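Local coordinates for protein discoidin-2 (Dictyostelium discoideum, PDB 2VM9) that binds galactose and N-acetylgalactosamine as a homotrimeric lectin and may take part in spore coat formation, at residues S163-R174 against V243-E254. Numbering follows the deposited sequence.
Sequences SVQVGEVSIGDR and VYDLTFDYVAVE
Strands 163-170 and 243-254 run antiparallel, their axes 4.6 Å apart at closest approach, with S163, Q165, G167 and V169 in hydrogen-bonded pairs with E254, A252, Y250 and F248. Y250 swings its ring back across strand 163-170: with CG lodged between its own backbone N and carbonyl carbon (chi1 76°), one ring face lies over the V166-G167 peptide. G167 N sits above the ring centre, 3.5 Å from Y250 CZ, where a residue without a side chain leaves room for the aromatic. F231 meets the Y250 ring edge-to-face inside the lectin-like domain, a beta-sandwich of the H-type lectin family in which these two strands share a sheet with strand 200-211. On the other side of the sheet, V164 CG1 touches V251 CG1 at 3.8 Å, and S170 OG and T247 OG1 share a short 2.6 Å hydrogen bond. The carboxylates of E168 and D249 come near each other, and K206, in a salt bridge with both, probably offsets their like charge. Past the end of strand 163-170, G172 N comes from above the carboxylate plane of D245 to give OD1 a nearly straight hydrogen bond (2.9 Å, 177°). Bent at chi2 and chi3, R174 lays its guanidinium flat on the Y244 ring, planes 5° apart, while NE and NH2 both donate to Y244 O, at 3.0 and 2.9 Å. Y244 and D245 form a classic beta bulge opposite carbohydrate-binding D209, which Y244 touches.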
loop_
_atom_site.group_PDB
_atom_site.type_symbol
_atom_site.label_atom_id
_atom_site.label_comp_id
_atom_site.label_asym_id
_atom_site.label_seq_id
_atom_site.Cartn_x
_atom_site.Cartn_y
_atom_site.Cartn_z
ATOM N N SER A 163 1.683 -9.527 3.919
ATOM C CA SER A 163 2.908 -9.970 3.280
ATOM C C SER A 163 2.781 -11.489 3.147
ATOM O O SER A 163 2.125 -12.136 3.972
ATOM C CB SER A 163 4.109 -9.636 4.156
ATOM O OG SER A 163 4.377 -8.228 4.169
ATOM N N VAL A 164 3.397 -12.036 2.104
ATOM C CA VAL A 164 3.189 -13.441 1.737
ATOM C C VAL A 164 4.508 -14.053 1.257
ATOM O O VAL A 164 5.231 -13.443 0.490
ATOM C CB VAL A 164 2.109 -13.568 0.615
ATOM C CG1 VAL A 164 2.032 -14.991 0.066
ATOM C CG2 VAL A 164 0.726 -13.119 1.104
ATOM N N GLN A 165 4.813 -15.265 1.712
ATOM C CA GLN A 165 5.859 -16.062 1.076
ATOM C C GLN A 165 5.275 -17.444 0.838
ATOM O O GLN A 165 4.385 -17.889 1.565
ATOM C CB GLN A 165 7.115 -16.158 1.927
ATOM C CG GLN A 165 7.811 -14.807 2.194
ATOM C CD GLN A 165 9.062 -14.977 2.983
ATOM O OE1 GLN A 165 10.073 -15.482 2.473
ATOM N NE2 GLN A 165 9.016 -14.586 4.249
ATOM N N VAL A 166 5.785 -18.114 -0.181
ATOM C CA VAL A 166 5.199 -19.379 -0.579
ATOM C C VAL A 166 6.299 -20.416 -0.792
ATOM O O VAL A 166 7.491 -20.080 -0.972
ATOM C CB VAL A 166 4.368 -19.242 -1.879
ATOM C CG1 VAL A 166 3.256 -18.184 -1.743
ATOM C CG2 VAL A 166 5.292 -18.944 -3.060
ATOM N N GLY A 167 5.904 -21.682 -0.806
ATOM C CA GLY A 167 6.892 -22.721 -1.091
ATOM C C GLY A 167 6.199 -24.074 -1.123
ATOM O O GLY A 167 4.979 -24.170 -1.060
ATOM N N GLU A 168 7.001 -25.112 -1.244
ATOM C CA GLU A 168 6.462 -26.462 -1.237
ATOM C C GLU A 168 7.323 -27.331 -0.342
ATOM O O GLU A 168 8.501 -27.048 -0.116
ATOM C CB GLU A 168 6.374 -27.039 -2.639
ATOM C CG GLU A 168 7.678 -27.325 -3.356
ATOM C CD GLU A 168 7.455 -28.319 -4.512
ATOM O OE1 GLU A 168 6.836 -27.950 -5.514
ATOM O OE2 GLU A 168 7.892 -29.485 -4.399
ATOM N N VAL A 169 6.731 -28.397 0.157
ATOM C CA VAL A 169 7.448 -29.288 1.042
ATOM C C VAL A 169 6.883 -30.704 0.853
ATOM O O VAL A 169 5.683 -30.867 0.731
ATOM C CB VAL A 169 7.370 -28.795 2.528
ATOM C CG1 VAL A 169 5.935 -28.540 2.968
ATOM C CG2 VAL A 169 8.106 -29.736 3.484
ATOM N N SER A 170 7.761 -31.696 0.850
ATOM C CA SER A 170 7.356 -33.100 0.685
ATOM C C SER A 170 8.019 -33.942 1.748
ATOM O O SER A 170 8.977 -33.510 2.399
ATOM C CB SER A 170 7.821 -33.631 -0.684
ATOM O OG SER A 170 7.300 -32.875 -1.774
ATOM N N ILE A 171 7.516 -35.160 1.930
ATOM C CA ILE A 171 8.211 -36.096 2.812
ATOM C C ILE A 171 9.586 -36.393 2.214
ATOM O O ILE A 171 10.610 -36.247 2.897
ATOM C CB ILE A 171 7.409 -37.399 2.985
ATOM C CG1 ILE A 171 6.032 -37.089 3.594
ATOM C CG2 ILE A 171 8.194 -38.385 3.894
ATOM C CD1 ILE A 171 5.089 -38.290 3.710
ATOM N N GLY A 172 9.604 -36.801 0.942
ATOM C CA GLY A 172 10.854 -36.908 0.202
ATOM C C GLY A 172 11.617 -38.182 0.465
ATOM O O GLY A 172 12.711 -38.381 -0.087
ATOM N N ASP A 173 11.037 -39.053 1.287
ATOM C CA ASP A 173 11.587 -40.381 1.539
ATOM C C ASP A 173 10.490 -41.306 2.078
ATOM O O ASP A 173 9.313 -40.934 2.096
ATOM C CB ASP A 173 12.793 -40.319 2.495
ATOM C CG ASP A 173 12.420 -39.963 3.927
ATOM O OD1 ASP A 173 11.223 -39.943 4.295
ATOM O OD2 ASP A 173 13.363 -39.728 4.731
ATOM N N ARG A 174 10.892 -42.499 2.525
ATOM C CA ARG A 174 9.923 -43.545 2.883
ATOM C C ARG A 174 9.621 -43.592 4.383
ATOM O O ARG A 174 9.200 -44.644 4.913
ATOM C CB ARG A 174 10.414 -44.911 2.402
ATOM C CG ARG A 174 10.869 -44.918 0.965
ATOM C CD ARG A 174 9.727 -44.682 -0.015
ATOM N NE ARG A 174 9.320 -43.271 -0.180
ATOM C CZ ARG A 174 9.906 -42.378 -0.975
ATOM N NH1 ARG A 174 10.991 -42.715 -1.689
ATOM N NH2 ARG A 174 9.407 -41.139 -1.063
ATOM N N VAL A 243 2.386 -44.645 3.630
ATOM C CA VAL A 243 2.417 -43.427 2.801
ATOM C C VAL A 243 3.810 -43.305 2.184
ATOM O O VAL A 243 4.797 -43.238 2.912
ATOM C CB VAL A 243 2.104 -42.164 3.635
ATOM C CG1 VAL A 243 2.333 -40.879 2.798
ATOM C CG2 VAL A 243 0.669 -42.236 4.204
ATOM N N TYR A 244 3.877 -43.314 0.845
ATOM C CA TYR A 244 5.157 -43.292 0.119
ATOM C C TYR A 244 5.711 -41.871 0.014
ATOM O O TYR A 244 6.898 -41.623 0.283
ATOM C CB TYR A 244 4.936 -43.898 -1.279
ATOM C CG TYR A 244 6.186 -44.147 -2.065
ATOM C CD1 TYR A 244 6.748 -45.426 -2.090
ATOM C CD2 TYR A 244 6.807 -43.124 -2.775
ATOM C CE1 TYR A 244 7.875 -45.683 -2.821
ATOM C CE2 TYR A 244 7.964 -43.370 -3.508
ATOM C CZ TYR A 244 8.477 -44.667 -3.521
ATOM O OH TYR A 244 9.618 -44.961 -4.231
ATOM N N ASP A 245 4.846 -40.928 -0.355
ATOM C CA ASP A 245 5.224 -39.509 -0.364
ATOM C C ASP A 245 3.958 -38.640 -0.326
ATOM O O ASP A 245 2.858 -39.090 -0.698
ATOM C CB ASP A 245 6.049 -39.177 -1.628
ATOM C CG ASP A 245 6.838 -37.872 -1.499
ATOM O OD1 ASP A 245 7.030 -37.395 -0.368
ATOM O OD2 ASP A 245 7.280 -37.327 -2.541
ATOM N N LEU A 246 4.114 -37.418 0.170
ATOM C CA LEU A 246 3.056 -36.399 0.109
ATOM C C LEU A 246 3.750 -35.099 -0.159
ATOM O O LEU A 246 4.879 -34.894 0.329
ATOM C CB LEU A 246 2.333 -36.264 1.453
ATOM C CG LEU A 246 1.446 -37.428 1.891
ATOM C CD1 LEU A 246 1.108 -37.260 3.381
ATOM C CD2 LEU A 246 0.188 -37.493 1.021
ATOM N N THR A 247 3.074 -34.202 -0.877
ATOM C CA THR A 247 3.613 -32.858 -1.120
ATOM C C THR A 247 2.549 -31.822 -0.804
ATOM O O THR A 247 1.399 -31.982 -1.204
ATOM C CB THR A 247 4.071 -32.661 -2.595
ATOM O OG1 THR A 247 5.068 -33.634 -2.924
ATOM C CG2 THR A 247 4.636 -31.251 -2.794
ATOM N N PHE A 248 2.948 -30.764 -0.098
ATOM C CA PHE A 248 2.079 -29.595 0.108
ATOM C C PHE A 248 2.689 -28.333 -0.484
ATOM O O PHE A 248 3.906 -28.111 -0.378
ATOM C CB PHE A 248 1.842 -29.350 1.602
ATOM C CG PHE A 248 1.009 -30.424 2.266
ATOM C CD1 PHE A 248 -0.381 -30.292 2.328
ATOM C CD2 PHE A 248 1.612 -31.565 2.790
ATOM C CE1 PHE A 248 -1.182 -31.293 2.919
ATOM C CE2 PHE A 248 0.832 -32.584 3.405
ATOM C CZ PHE A 248 -0.561 -32.458 3.446
ATOM N N ASP A 249 1.834 -27.478 -1.047
ATOM C CA ASP A 249 2.230 -26.080 -1.221
ATOM C C ASP A 249 1.826 -25.361 0.060
ATOM O O ASP A 249 0.796 -25.679 0.670
ATOM C CB ASP A 249 1.513 -25.451 -2.409
ATOM C CG ASP A 249 2.295 -25.607 -3.717
ATOM O OD1 ASP A 249 3.487 -26.017 -3.667
ATOM O OD2 ASP A 249 1.715 -25.332 -4.787
ATOM N N TYR A 250 2.623 -24.388 0.469
ATOM C CA TYR A 250 2.219 -23.550 1.593
ATOM C C TYR A 250 2.178 -22.081 1.198
ATOM O O TYR A 250 2.905 -21.642 0.288
ATOM C CB TYR A 250 3.139 -23.747 2.800
ATOM C CG TYR A 250 4.503 -23.067 2.683
ATOM C CD1 TYR A 250 4.654 -21.692 2.985
ATOM C CD2 TYR A 250 5.631 -23.786 2.290
ATOM C CE1 TYR A 250 5.893 -21.062 2.880
ATOM C CE2 TYR A 250 6.905 -23.160 2.186
ATOM C CZ TYR A 250 7.013 -21.797 2.499
ATOM O OH TYR A 250 8.236 -21.163 2.400
ATOM N N VAL A 251 1.330 -21.335 1.903
ATOM C CA VAL A 251 1.229 -19.884 1.730
ATOM C C VAL A 251 1.328 -19.312 3.146
ATOM O O VAL A 251 0.455 -19.556 3.974
ATOM C CB VAL A 251 -0.089 -19.474 1.031
ATOM C CG1 VAL A 251 -0.196 -17.934 0.924
ATOM C CG2 VAL A 251 -0.191 -20.112 -0.401
ATOM N N ALA A 252 2.449 -18.645 3.432
ATOM C CA ALA A 252 2.667 -18.030 4.732
ATOM C C ALA A 252 2.262 -16.566 4.599
ATOM O O ALA A 252 2.733 -15.875 3.679
ATOM C CB ALA A 252 4.100 -18.138 5.127
ATOM N N VAL A 253 1.387 -16.119 5.492
ATOM C CA VAL A 253 0.823 -14.770 5.399
ATOM C C VAL A 253 1.104 -14.013 6.690
ATOM O O VAL A 253 0.784 -14.474 7.780
ATOM C CB VAL A 253 -0.712 -14.783 5.137
ATOM C CG1 VAL A 253 -1.239 -13.349 4.969
ATOM C CG2 VAL A 253 -1.057 -15.621 3.893
ATOM N N GLU A 254 1.684 -12.819 6.553
ATOM C CA GLU A 254 1.975 -11.983 7.725
ATOM C C GLU A 254 1.063 -10.776 7.705
ATOM O O GLU A 254 1.020 -10.060 6.705
ATOM C CB GLU A 254 3.434 -11.518 7.696
ATOM C CG GLU A 254 3.841 -10.802 8.988
ATOM C CD GLU A 254 5.118 -9.991 8.864
ATOM O OE1 GLU A 254 5.493 -9.602 7.739
ATOM O OE2 GLU A 254 5.720 -9.712 9.923
HETATM O O HOH W 1 4.347 -7.368 6.450
HETATM O O HOH W 2 3.113 -22.537 -2.490
HETATM O O HOH W 3 7.055 -41.751 3.488
HETATM O O HOH W 4 10.195 -39.026 -2.907
#